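Local coordinates for putative uncharacterized protein (Chaetomium thermophilum, PDB 5T8V) that probably loads cohesin onto chromatin, as a member of the Scc2/Nipped-B family, and is represented here by its C-terminal HEAT-repeat portion, at residues A[261-264]-A[265-269]; A[139-143]-A[144-148]; A[149-152]-A[153-156]. All coordinates share one frame; numbering follows the deposited sequence.

Contact 1 of 3, residues A[261-264]-A[265-269]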
loop_
_atom_site.group_PDB
_atom_site.type_symbol
_atom_site.label_atom_id
_atom_site.label_comp_id
_atom_site.label_asym_id
_atom_site.label_seq_id
_atom_site.Cartn_x
_atom_site.Cartn_y
_atom_site.Cartn_z
ATOM N N ILE A 261 6.720 24.497 39.398
ATOM C CA ILE A 261 6.700 23.040 39.297
ATOM C C ILE A 261 8.082 22.511 38.941
ATOM O O ILE A 261 8.502 21.463 39.440
ATOM C CB ILE A 261 5.644 22.580 38.277
ATOM C CG1 ILE A 261 4.246 23.001 38.735
ATOM C CG2 ILE A 261 5.709 21.058 38.103
ATOM C CD1 ILE A 261 3.148 22.715 37.726
ATOM N N CYS A 262 8.802 23.205 38.059
ATOM C CA CYS A 262 10.169 22.793 37.754
ATOM C C CYS A 262 11.047 22.853 38.996
ATOM O O CYS A 262 11.893 21.977 39.214
ATOM C CB CYS A 262 10.753 23.668 36.647
ATOM S SG CYS A 262 10.030 23.354 35.034
ATOM N N GLN A 263 10.861 23.880 39.825
ATOM C CA GLN A 263 11.654 23.994 41.043
ATOM C C GLN A 263 11.375 22.834 41.989
ATOM O O GLN A 263 12.301 22.148 42.434
ATOM C CB GLN A 263 11.375 25.331 41.719
ATOM C CG GLN A 263 12.343 26.409 41.302
ATOM C CD GLN A 263 13.635 26.339 42.079
ATOM O OE1 GLN A 263 13.687 26.746 43.235
ATOM N NE2 GLN A 263 14.683 25.816 41.455
ATOM N N ILE A 264 10.101 22.598 42.309
ATOM C CA ILE A 264 9.755 21.471 43.173
ATOM C C ILE A 264 10.302 20.172 42.590
ATOM O O ILE A 264 10.863 19.335 43.309
ATOM C CB ILE A 264 8.229 21.404 43.375
ATOM C CG1 ILE A 264 7.726 22.689 44.040
ATOM C CG2 ILE A 264 7.849 20.178 44.210
ATOM C CD1 ILE A 264 6.212 22.786 44.143
ATOM N N PHE A 265 10.151 19.992 41.277
ATOM C CA PHE A 265 10.618 18.780 40.615
ATOM C C PHE A 265 12.125 18.612 40.750
ATOM O O PHE A 265 12.618 17.483 40.854
ATOM C CB PHE A 265 10.213 18.826 39.140
ATOM C CG PHE A 265 10.620 17.616 38.349
ATOM C CD1 PHE A 265 11.866 17.550 37.748
ATOM C CD2 PHE A 265 9.746 16.556 38.183
ATOM C CE1 PHE A 265 12.239 16.446 37.013
ATOM C CE2 PHE A 265 10.116 15.446 37.446
ATOM C CZ PHE A 265 11.363 15.393 36.860
ATOM N N LEU A 266 12.868 19.716 40.757
ATOM C CA LEU A 266 14.324 19.644 40.768
ATOM C C LEU A 266 14.869 19.370 42.166
ATOM O O LEU A 266 15.775 18.547 42.329
ATOM C CB LEU A 266 14.898 20.945 40.208
ATOM C CG LEU A 266 16.413 21.149 40.227
ATOM C CD1 LEU A 266 16.807 22.040 39.069
ATOM C CD2 LEU A 266 16.877 21.775 41.541
ATOM N N LEU A 267 14.336 20.043 43.181
ATOM C CA LEU A 267 14.872 19.953 44.534
ATOM C C LEU A 267 14.403 18.713 45.289
ATOM O O LEU A 267 14.729 18.575 46.472
ATOM C CB LEU A 267 14.496 21.207 45.328
ATOM C CG LEU A 267 15.215 22.489 44.905
ATOM C CD1 LEU A 267 14.218 23.611 44.670
ATOM C CD2 LEU A 267 16.241 22.898 45.948
ATOM N N ASN A 268 13.665 17.809 44.648
ATOM C CA ASN A 268 13.156 16.603 45.302
ATOM C C ASN A 268 13.168 15.449 44.311
ATOM O O ASN A 268 12.152 15.135 43.680
ATOM C CB ASN A 268 11.748 16.833 45.855
ATOM C CG ASN A 268 11.718 17.878 46.950
ATOM O OD1 ASN A 268 11.909 17.566 48.125
ATOM N ND2 ASN A 268 11.482 19.128 46.568
ATOM N N PRO A 269 14.316 14.786 44.147
ATOM C CA PRO A 269 14.365 13.655 43.204
ATOM C C PRO A 269 13.397 12.539 43.552
ATOM O O PRO A 269 12.734 11.993 42.659
ATOM C CB PRO A 269 15.827 13.190 43.296
ATOM C CG PRO A 269 16.581 14.372 43.803
ATOM C CD PRO A 269 15.639 15.095 44.714
#
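F265 N donates to I261 O across 2.9 Å, the first of three i to i+4 bonds that carry helix 247-267 through this turn near its C-terminal end. L266 N follows onto C262 O, also at 2.9 Å, and L267 N onto Q263 O at 3.0 Å; the last is straight (165°) and approaches nearly along the C=O axis. Q263 O takes a second, weak bond from L266 N. Beyond these, N268 bends its amide back toward the helix: with CG set beside its own backbone N (chi1 -64°), ND2 reaches I264 O in a weak bond of 3.3 Å, so that an asparagine side chain supplies a donor to a carbonyl near the end of the helix. Q263, which also touches I211 and A212 of helix 190-213, crosses L267 at an angle, and CD1 of the leucine lies against the bent glutamine chain, 3.8 Å from Q263 CD, and near Q263 O. F265 has CG anti to its amide nitrogen (chi1 -179°), which carries the ring away from I261-I264 and among I275 and I276 of helix 272-282 and L313 of helix 305-315. I264 faces helices 190-213 and 218-232 instead. R272 bonds to the carbonyls of F265 and L266, giving these acceptors near the C-terminal end a charged partner. The chemistry therefore differs between the buried face, where apolar groups pack among the surrounding helices, and the C-terminal end, where amide and guanidinium donors serve the carbonyls and a positive charge would probably suit the helix dipole.

Contact 2 of 3, residues A[139-143]-A[144-148]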
loop_
_atom_site.group_PDB
_atom_site.type_symbol
_atom_site.label_atom_id
_atom_site.label_comp_id
_atom_site.label_asym_id
_atom_site.label_seq_id
_atom_site.Cartn_x
_atom_site.Cartn_y
_atom_site.Cartn_z
ATOM N N GLY A 139 18.015 35.653 52.532
ATOM C CA GLY A 139 19.204 36.483 52.609
ATOM C C GLY A 139 20.447 35.758 53.085
ATOM O O GLY A 139 21.545 36.323 53.061
ATOM N N GLY A 140 20.295 34.511 53.524
ATOM C CA GLY A 140 21.417 33.742 54.015
ATOM C C GLY A 140 21.842 34.047 55.435
ATOM O O GLY A 140 22.834 33.473 55.901
ATOM N N ARG A 141 21.133 34.926 56.140
ATOM C CA ARG A 141 21.480 35.232 57.519
ATOM C C ARG A 141 21.129 34.057 58.428
ATOM O O ARG A 141 20.248 33.246 58.132
ATOM C CB ARG A 141 20.763 36.502 57.982
ATOM C CG ARG A 141 21.273 37.777 57.320
ATOM C CD ARG A 141 20.453 38.985 57.730
ATOM N NE ARG A 141 20.603 39.300 59.153
ATOM C CZ ARG A 141 21.133 40.417 59.647
ATOM N NH1 ARG A 141 21.577 41.381 58.848
ATOM N NH2 ARG A 141 21.208 40.581 60.962
ATOM N N GLU A 142 21.836 33.976 59.558
ATOM C CA GLU A 142 21.758 32.815 60.434
ATOM C C GLU A 142 20.868 33.018 61.653
ATOM O O GLU A 142 20.501 32.031 62.299
ATOM C CB GLU A 142 23.160 32.425 60.912
ATOM C CG GLU A 142 24.092 31.992 59.798
ATOM C CD GLU A 142 25.489 31.673 60.296
ATOM O OE1 GLU A 142 25.621 31.223 61.455
ATOM O OE2 GLU A 142 26.453 31.876 59.529
ATOM N N GLU A 143 20.520 34.258 61.990
ATOM C CA GLU A 143 19.702 34.500 63.170
ATOM C C GLU A 143 18.374 33.759 63.062
ATOM O O GLU A 143 17.726 33.756 62.012
ATOM C CB GLU A 143 19.454 35.996 63.351
ATOM C CG GLU A 143 20.700 36.800 63.681
ATOM C CD GLU A 143 21.442 37.280 62.451
ATOM O OE1 GLU A 143 21.095 36.842 61.334
ATOM O OE2 GLU A 143 22.372 38.101 62.602
ATOM N N LYS A 144 17.969 33.128 64.166
ATOM C CA LYS A 144 16.745 32.337 64.172
ATOM C C LYS A 144 15.492 33.204 64.161
ATOM O O LYS A 144 14.432 32.732 63.732
ATOM C CB LYS A 144 16.723 31.416 65.393
ATOM C CG LYS A 144 17.928 30.490 65.501
ATOM C CD LYS A 144 17.969 29.474 64.367
ATOM C CE LYS A 144 19.146 28.520 64.522
ATOM N NZ LYS A 144 19.161 27.464 63.472
ATOM N N GLN A 145 15.584 34.455 64.617
ATOM C CA GLN A 145 14.418 35.328 64.651
ATOM C C GLN A 145 13.989 35.797 63.266
ATOM O O GLN A 145 12.948 36.451 63.151
ATOM C CB GLN A 145 14.696 36.548 65.534
ATOM C CG GLN A 145 15.142 36.213 66.949
ATOM C CD GLN A 145 16.650 36.236 67.109
ATOM O OE1 GLN A 145 17.391 35.886 66.191
ATOM N NE2 GLN A 145 17.113 36.661 68.278
ATOM N N LEU A 146 14.761 35.489 62.224
ATOM C CA LEU A 146 14.439 35.892 60.863
ATOM C C LEU A 146 13.759 34.789 60.067
ATOM O O LEU A 146 13.395 35.014 58.909
ATOM C CB LEU A 146 15.711 36.343 60.135
ATOM C CG LEU A 146 16.492 37.486 60.791
ATOM C CD1 LEU A 146 17.715 37.837 59.961
ATOM C CD2 LEU A 146 15.611 38.714 60.990
ATOM N N TYR A 147 13.573 33.611 60.657
ATOM C CA TYR A 147 12.909 32.491 60.004
ATOM C C TYR A 147 11.727 32.058 60.856
ATOM O O TYR A 147 11.867 31.879 62.070
ATOM C CB TYR A 147 13.874 31.320 59.802
ATOM C CG TYR A 147 15.082 31.659 58.958
ATOM C CD1 TYR A 147 16.192 32.283 59.515
ATOM C CD2 TYR A 147 15.115 31.351 57.604
ATOM C CE1 TYR A 147 17.298 32.593 58.748
ATOM C CE2 TYR A 147 16.216 31.657 56.829
ATOM C CZ TYR A 147 17.304 32.277 57.405
ATOM O OH TYR A 147 18.402 32.580 56.632
ATOM N N SER A 148 10.567 31.900 60.224
ATOM C CA SER A 148 9.368 31.438 60.914
ATOM C C SER A 148 8.572 30.548 59.976
ATOM O O SER A 148 8.209 30.972 58.874
ATOM C CB SER A 148 8.508 32.614 61.390
ATOM O OG SER A 148 7.774 33.174 60.316
#
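Y147 OH donates to R141 O, folding the loop 139-148 back on itself; the modelled 2.5 Å is very short for a hydrogen bond and at this resolution should not be pressed. The acceptor lies in the plane of the tyrosine ring, at its edge, and so does E143 O, 3.3 Å from CD1. E143 O also receives a weak bond from L146 N (3.4 Å), leading into the 3-10 turn of 144-146, and Y147 N turns weakly to K144 O. The guanidinium of R141 is shared out: NH2 and NE both bond weakly to the E143 carboxylate, NH2 to OE2 (3.2 Å) in a salt bridge and NE to OE1, while NH1 is taken by the carbonyls of F75 and V78. Bent at chi3 (66°), the arginine chain crosses L146, whose CD1 lies 3.7 Å from R141 CD. At the far end S148 is the N-cap of the next helix, its OG accepting from A151 N. The loop joins helix 120-136 to helix 149-172. The L146 side chain packs on L83 and L87 of helix 81-96 and on L80 just before it, while Y147 packs on M137, just beyond helix 120-136.

Contact 3 of 3, residues A[149-152]-A[153-156]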
loop_
_atom_site.group_PDB
_atom_site.type_symbol
_atom_site.label_atom_id
_atom_site.label_comp_id
_atom_site.label_asym_id
_atom_site.label_seq_id
_atom_site.Cartn_x
_atom_site.Cartn_y
_atom_site.Cartn_z
ATOM N N GLU A 149 8.302 29.317 60.413
ATOM C CA GLU A 149 7.448 28.425 59.638
ATOM C C GLU A 149 6.065 29.030 59.434
ATOM O O GLU A 149 5.442 28.832 58.382
ATOM C CB GLU A 149 7.344 27.070 60.342
ATOM C CG GLU A 149 7.378 25.864 59.413
ATOM C CD GLU A 149 6.101 25.696 58.612
ATOM O OE1 GLU A 149 5.049 26.204 59.052
ATOM O OE2 GLU A 149 6.151 25.054 57.541
ATOM N N ASN A 150 5.581 29.789 60.420
ATOM C CA ASN A 150 4.236 30.346 60.340
ATOM C C ASN A 150 4.122 31.368 59.216
ATOM O O ASN A 150 3.077 31.463 58.565
ATOM C CB ASN A 150 3.852 30.978 61.676
ATOM C CG ASN A 150 2.426 31.485 61.688
ATOM O OD1 ASN A 150 1.477 30.701 61.677
ATOM N ND2 ASN A 150 2.266 32.802 61.717
ATOM N N ALA A 151 5.178 32.148 58.974
ATOM C CA ALA A 151 5.141 33.101 57.869
ATOM C C ALA A 151 4.984 32.374 56.541
ATOM O O ALA A 151 4.172 32.766 55.692
ATOM C CB ALA A 151 6.403 33.963 57.869
ATOM N N ILE A 152 5.754 31.302 56.344
ATOM C CA ILE A 152 5.577 30.470 55.158
ATOM C C ILE A 152 4.141 29.977 55.077
ATOM O O ILE A 152 3.521 29.999 54.008
ATOM C CB ILE A 152 6.578 29.298 55.167
ATOM C CG1 ILE A 152 8.013 29.830 55.127
ATOM C CG2 ILE A 152 6.327 28.373 53.978
ATOM C CD1 ILE A 152 9.073 28.775 55.318
ATOM N N GLU A 153 3.583 29.530 56.205
ATOM C CA GLU A 153 2.209 29.037 56.201
ATOM C C GLU A 153 1.243 30.116 55.721
ATOM O O GLU A 153 0.363 29.858 54.891
ATOM C CB GLU A 153 1.830 28.550 57.600
ATOM C CG GLU A 153 0.814 27.421 57.606
ATOM C CD GLU A 153 1.361 26.149 56.989
ATOM O OE1 GLU A 153 2.600 25.988 56.959
ATOM O OE2 GLU A 153 0.555 25.313 56.531
ATOM N N GLN A 154 1.397 31.339 56.236
ATOM C CA GLN A 154 0.528 32.439 55.830
ATOM C C GLN A 154 0.662 32.721 54.339
ATOM O O GLN A 154 -0.340 32.846 53.624
ATOM C CB GLN A 154 0.861 33.691 56.644
ATOM C CG GLN A 154 0.582 33.558 58.132
ATOM C CD GLN A 154 1.172 34.698 58.943
ATOM O OE1 GLN A 154 2.196 35.276 58.574
ATOM N NE2 GLN A 154 0.526 35.028 60.056
ATOM N N ALA A 155 1.900 32.831 53.850
ATOM C CA ALA A 155 2.115 33.075 52.427
ATOM C C ALA A 155 1.446 31.998 51.583
ATOM O O ALA A 155 0.756 32.297 50.600
ATOM C CB ALA A 155 3.614 33.140 52.133
ATOM N N LEU A 156 1.637 30.732 51.956
ATOM C CA LEU A 156 1.029 29.632 51.217
ATOM C C LEU A 156 -0.491 29.745 51.210
ATOM O O LEU A 156 -1.135 29.535 50.173
ATOM C CB LEU A 156 1.471 28.303 51.825
ATOM C CG LEU A 156 0.829 27.032 51.274
ATOM C CD1 LEU A 156 1.033 26.918 49.769
ATOM C CD2 LEU A 156 1.405 25.825 51.998
#
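Different first torsions bring N150 and Q154 together: CG of N150 is anti to its backbone nitrogen (chi1 -176°), whereas CG of Q154 sits beside its own, and the glutamine then runs extended. The pair lies one turn apart on the opening turns of helix 149-172, in the helical array of a HEAT-repeat protein. The two side chains cross, with their amide planes 58° apart, and Q154 CG also lies near the N150 carbonyl oxygen, at 3.3 Å. The glutamine chain rests on L94 and R95 of helix 81-96, and N150 touches D91 of the same helix. Replacing Q154 by an alanine would remove this arm and is likely to leave the N150 side chain freer to turn, with a gap opened toward L94. Around the helix, E149 and E153 form a second i to i+4 pair. E149 is poorly ordered, so the modelled closeness of their carboxylates, with E149 OE1 3.2 Å from E153 OE1, is uncertain; two like charges so placed would probably repel unless protonation or solvent offsets them. I152 and L156 turn to the buried side, against V220, A223 and L224 of helix 218-232, while A151 and A155 allow close approach to M134 and A130 of helix 120-136. Four regular backbone bonds unite the turns: E153 N to E149 O, Q154 N to N150 O, A155 N to A151 O and L156 N to I152 O. Straightest is that from A155 N to A151 O, 2.9 Å long with an N-H...O angle of 174°.

Contact 2 is a surface loop, whereas contacts 1 and 3 are partly buried turns of helices. Contacts 2 and 3 adjoin in sequence, the N-cap S148 of the former bonding A151 of the latter, and both lean on helix 81-96 and on M137. Contact 1 lies about 9 Å from contact 3 by nearest atoms; both pack on helix 218-232, where L224 meets I264 and L156. The chemistry follows position: side-chain bonds and a salt bridge shape the loop, main-chain bonds and aliphatic burial shape the start of helix 149-172, with polar and acidic pairs on its more exposed faces, and near the C-terminal end of helix 247-267 side-chain donors join the regular backbone pattern.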